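Local coordinates for putative oxidoreductase (Bacteroides fragilis NCTC 9343, PDB 3FHL), which is a putative oxidoreductase of the Gfo/Idh/MocA family that probably uses a nicotinamide adenine dinucleotide cofactor bound in its Rossmann-fold domain, at residues C[202-207]-C[211-216]. Sequence-based numbering, arbitrary orientation.
Sequences GILREG and DDYFII
A classic beta bulge, with Asp212 and Tyr213 both facing Gly202, lies where strand 194-202 passes through a loop into the antiparallel strand 213-221. Both strands belong to the large mixed sheet of the C-terminal alpha/beta domain. Two backbone bonds join the chain at this point. Gly202 N donates to Tyr213 O (3.0 Å), and Asp212 N, just before the second strand, donates to Gly202 O (2.9 Å). Beyond this point the Asp212 carboxylate takes over from the backbone. Its CG sits between the backbone N and the carbonyl carbon (chi1 55°), which turns both oxygens to the outgoing chain. Asp212 OD1 accepts an almost straight bond from Leu204 N (2.7 Å, 170° at the hydrogen) through its syn lone pair. Asp212 OD2 accepts from Arg205 N at 3.2 Å, also on the syn side. Arg205 then folds back, its chain bent at chi3, and forms a salt bridge from NE to Asp212 OD2 (2.9 Å). NE comes from above the carboxylate plane, whereas OD2 lies at the guanidinium edge; the two planes are 72° apart. A water bridges Arg205 NH2 and Asp212 OD2, and Arg205 NH1 bonds to Arg157 O. Leu204 CD1 packs against Tyr213 CB (3.6 Å) and Tyr213 CD1. Both residues reach the second subunit: Leu204 packs on its Val147, and Tyr213 OH bonds to Glu148 of that subunit. Asp211 turns its carboxylate elsewhere, to Tyr342 and Thr176. The buried Asp212 carboxylate therefore receives two main-chain N-H groups, one charged side chain and a water. These partners would be expected to favour its ionised form, and together they probably hold the start of the loop, at Leu204 and Arg205, against the end of the sheet.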
ATOM      1  N   GLY C 202     -11.877   6.317  -0.796  1.00 25.64           N
ATOM      2  CA  GLY C 202     -12.194   7.217   0.284  1.00 33.28           C
ATOM      3  C   GLY C 202     -12.318   8.645  -0.168  1.00 30.65           C
ATOM      4  O   GLY C 202     -11.793   9.033  -1.220  1.00 31.09           O
ATOM      5  N   ILE C 203     -13.057   9.419   0.616  1.00 29.24           N
ATOM      6  CA  ILE C 203     -12.980  10.873   0.561  1.00 32.84           C
ATOM      7  C   ILE C 203     -12.390  11.264   1.904  1.00 35.25           C
ATOM      8  O   ILE C 203     -13.080  11.277   2.932  1.00 32.70           O
ATOM      9  CB  ILE C 203     -14.343  11.565   0.322  1.00 33.08           C
ATOM     10  CG1 ILE C 203     -15.005  11.031  -0.950  1.00 35.01           C
ATOM     11  CG2 ILE C 203     -14.127  13.066   0.212  1.00 31.10           C
ATOM     12  CD1 ILE C 203     -16.486  11.350  -1.098  1.00 36.46           C
ATOM     13  N   LEU C 204     -11.093  11.538   1.894  1.00 33.14           N
ATOM     14  CA  LEU C 204     -10.333  11.688   3.114  1.00 31.79           C
ATOM     15  C   LEU C 204     -10.215  13.158   3.507  1.00 36.44           C
ATOM     16  O   LEU C 204      -9.943  13.472   4.666  1.00 34.64           O
ATOM     17  CB  LEU C 204      -8.944  11.063   2.949  1.00 30.33           C
ATOM     18  CG  LEU C 204      -8.811   9.628   2.428  1.00 32.08           C
ATOM     19  CD1 LEU C 204      -7.325   9.251   2.441  1.00 27.78           C
ATOM     20  CD2 LEU C 204      -9.634   8.625   3.230  1.00 33.85           C
ATOM     21  N   ARG C 205     -10.441  14.049   2.547  1.00 35.92           N
ATOM     22  CA  ARG C 205     -10.278  15.480   2.791  1.00 39.13           C
ATOM     23  C   ARG C 205     -11.601  16.112   3.175  1.00 38.70           C
ATOM     24  O   ARG C 205     -12.656  15.763   2.632  1.00 39.51           O
ATOM     25  CB  ARG C 205      -9.668  16.192   1.576  1.00 39.19           C
ATOM     26  CG  ARG C 205      -8.260  15.705   1.235  1.00 39.34           C
ATOM     27  CD  ARG C 205      -7.738  16.243  -0.080  1.00 40.41           C
ATOM     28  NE  ARG C 205      -8.648  16.026  -1.203  1.00 40.09           N
ATOM     29  CZ  ARG C 205      -8.534  16.631  -2.381  1.00 44.49           C
ATOM     30  NH1 ARG C 205      -7.543  17.486  -2.605  1.00 45.13           N
ATOM     31  NH2 ARG C 205      -9.421  16.388  -3.335  1.00 46.84           N
ATOM     32  N   GLU C 206     -11.523  17.029   4.138  1.00 46.54           N
ATOM     33  CA  GLU C 206     -12.675  17.787   4.605  1.00 52.26           C
ATOM     34  C   GLU C 206     -13.253  18.592   3.448  1.00 47.30           C
ATOM     35  O   GLU C 206     -12.533  19.348   2.791  1.00 48.40           O
ATOM     36  CB  GLU C 206     -12.267  18.710   5.761  1.00 51.82           C
ATOM     37  CG  GLU C 206     -13.401  19.589   6.301  1.00 64.51           C
ATOM     38  CD  GLU C 206     -12.899  20.754   7.147  1.00 67.52           C
ATOM     39  OE1 GLU C 206     -12.969  21.912   6.673  1.00 74.30           O
ATOM     40  OE2 GLU C 206     -12.429  20.509   8.279  1.00 77.23           O
ATOM     41  N   GLY C 207     -14.545  18.393   3.191  1.00 50.15           N
ATOM     42  CA  GLY C 207     -15.262  19.116   2.141  1.00 52.26           C
ATOM     43  C   GLY C 207     -15.243  18.464   0.766  1.00 55.36           C
ATOM     44  O   GLY C 207     -15.796  19.018  -0.188  1.00 59.01           O
ATOM     45  N   ASP C 211     -14.078  10.836  -4.676  1.00 31.75           N
ATOM     46  CA  ASP C 211     -12.972  10.085  -4.078  1.00 28.84           C
ATOM     47  C   ASP C 211     -11.616  10.738  -4.334  1.00 31.71           C
ATOM     48  O   ASP C 211     -11.338  11.248  -5.436  1.00 35.37           O
ATOM     49  CB  ASP C 211     -12.994   8.603  -4.505  1.00 28.28           C
ATOM     50  CG  ASP C 211     -12.767   8.409  -6.006  1.00 37.45           C
ATOM     51  OD1 ASP C 211     -13.698   8.678  -6.780  1.00 39.99           O
ATOM     52  OD2 ASP C 211     -11.670   7.965  -6.404  1.00 34.32           O
ATOM     53  N   ASP C 212     -10.804  10.779  -3.283  1.00 30.54           N
ATOM     54  CA  ASP C 212      -9.466  11.346  -3.346  1.00 30.94           C
ATOM     55  C   ASP C 212      -8.463  10.343  -2.798  1.00 27.76           C
ATOM     56  O   ASP C 212      -7.346  10.698  -2.433  1.00 28.57           O
ATOM     57  CB  ASP C 212      -9.399  12.702  -2.614  1.00 28.23           C
ATOM     58  CG  ASP C 212      -9.890  12.637  -1.159  1.00 37.15           C
ATOM     59  OD1 ASP C 212      -9.897  11.549  -0.553  1.00 29.40           O
ATOM     60  OD2 ASP C 212     -10.259  13.700  -0.605  1.00 37.56           O
ATOM     61  N   TYR C 213      -8.881   9.077  -2.762  1.00 24.74           N
ATOM     62  CA  TYR C 213      -8.030   7.988  -2.328  1.00 22.28           C
ATOM     63  C   TYR C 213      -8.587   6.726  -2.963  1.00 22.92           C
ATOM     64  O   TYR C 213      -9.793   6.494  -2.912  1.00 27.33           O
ATOM     65  CB  TYR C 213      -8.099   7.813  -0.799  1.00 22.69           C
ATOM     66  CG  TYR C 213      -7.399   6.574  -0.296  1.00 28.05           C
ATOM     67  CD1 TYR C 213      -6.070   6.635   0.112  1.00 23.63           C
ATOM     68  CD2 TYR C 213      -8.053   5.331  -0.254  1.00 23.65           C
ATOM     69  CE1 TYR C 213      -5.409   5.511   0.544  1.00 31.19           C
ATOM     70  CE2 TYR C 213      -7.389   4.189   0.174  1.00 25.72           C
ATOM     71  CZ  TYR C 213      -6.065   4.301   0.580  1.00 26.17           C
ATOM     72  OH  TYR C 213      -5.372   3.206   1.014  1.00 27.95           O
ATOM     73  N   PHE C 214      -7.710   5.887  -3.495  1.00 23.75           N
ATOM     74  CA  PHE C 214      -8.137   4.523  -3.849  1.00 21.97           C
ATOM     75  C   PHE C 214      -7.018   3.550  -3.597  1.00 23.98           C
ATOM     76  O   PHE C 214      -5.842   3.910  -3.677  1.00 26.51           O
ATOM     77  CB  PHE C 214      -8.674   4.445  -5.301  1.00 22.00           C
ATOM     78  CG  PHE C 214      -7.629   4.638  -6.380  1.00 22.23           C
ATOM     79  CD1 PHE C 214      -6.733   3.617  -6.716  1.00 27.50           C
ATOM     80  CD2 PHE C 214      -7.556   5.832  -7.075  1.00 29.49           C
ATOM     81  CE1 PHE C 214      -5.780   3.799  -7.699  1.00 29.27           C
ATOM     82  CE2 PHE C 214      -6.617   6.014  -8.076  1.00 25.67           C
ATOM     83  CZ  PHE C 214      -5.718   4.995  -8.379  1.00 27.92           C
ATOM     84  N   ILE C 215      -7.384   2.327  -3.244  1.00 22.65           N
ATOM     85  CA  ILE C 215      -6.473   1.206  -3.320  1.00 22.82           C
ATOM     86  C   ILE C 215      -7.209   0.098  -4.087  1.00 28.22           C
ATOM     87  O   ILE C 215      -8.369  -0.179  -3.807  1.00 26.88           O
ATOM     88  CB  ILE C 215      -5.948   0.727  -1.935  1.00 26.69           C
ATOM     89  CG1 ILE C 215      -4.923  -0.398  -2.116  1.00 29.36           C
ATOM     90  CG2 ILE C 215      -7.099   0.319  -0.978  1.00 26.53           C
ATOM     91  CD1 ILE C 215      -4.007  -0.589  -0.946  1.00 35.64           C
ATOM     92  N   ILE C 216      -6.531  -0.493  -5.067  1.00 24.21           N
ATOM     93  CA  ILE C 216      -7.118  -1.514  -5.932  1.00 26.03           C
ATOM     94  C   ILE C 216      -6.206  -2.713  -6.010  1.00 24.81           C
ATOM     95  O   ILE C 216      -5.003  -2.593  -6.229  1.00 28.61           O
ATOM     96  CB  ILE C 216      -7.392  -0.957  -7.357  1.00 28.04           C
ATOM     97  CG1 ILE C 216      -8.405   0.196  -7.285  1.00 24.35           C
ATOM     98  CG2 ILE C 216      -7.867  -2.076  -8.294  1.00 32.44           C
ATOM     99  CD1 ILE C 216      -8.495   1.055  -8.547  1.00 29.04           C
TER
HETATM  100  O   HOH W   1     -12.099  14.751  -2.427  1.00 38.52           O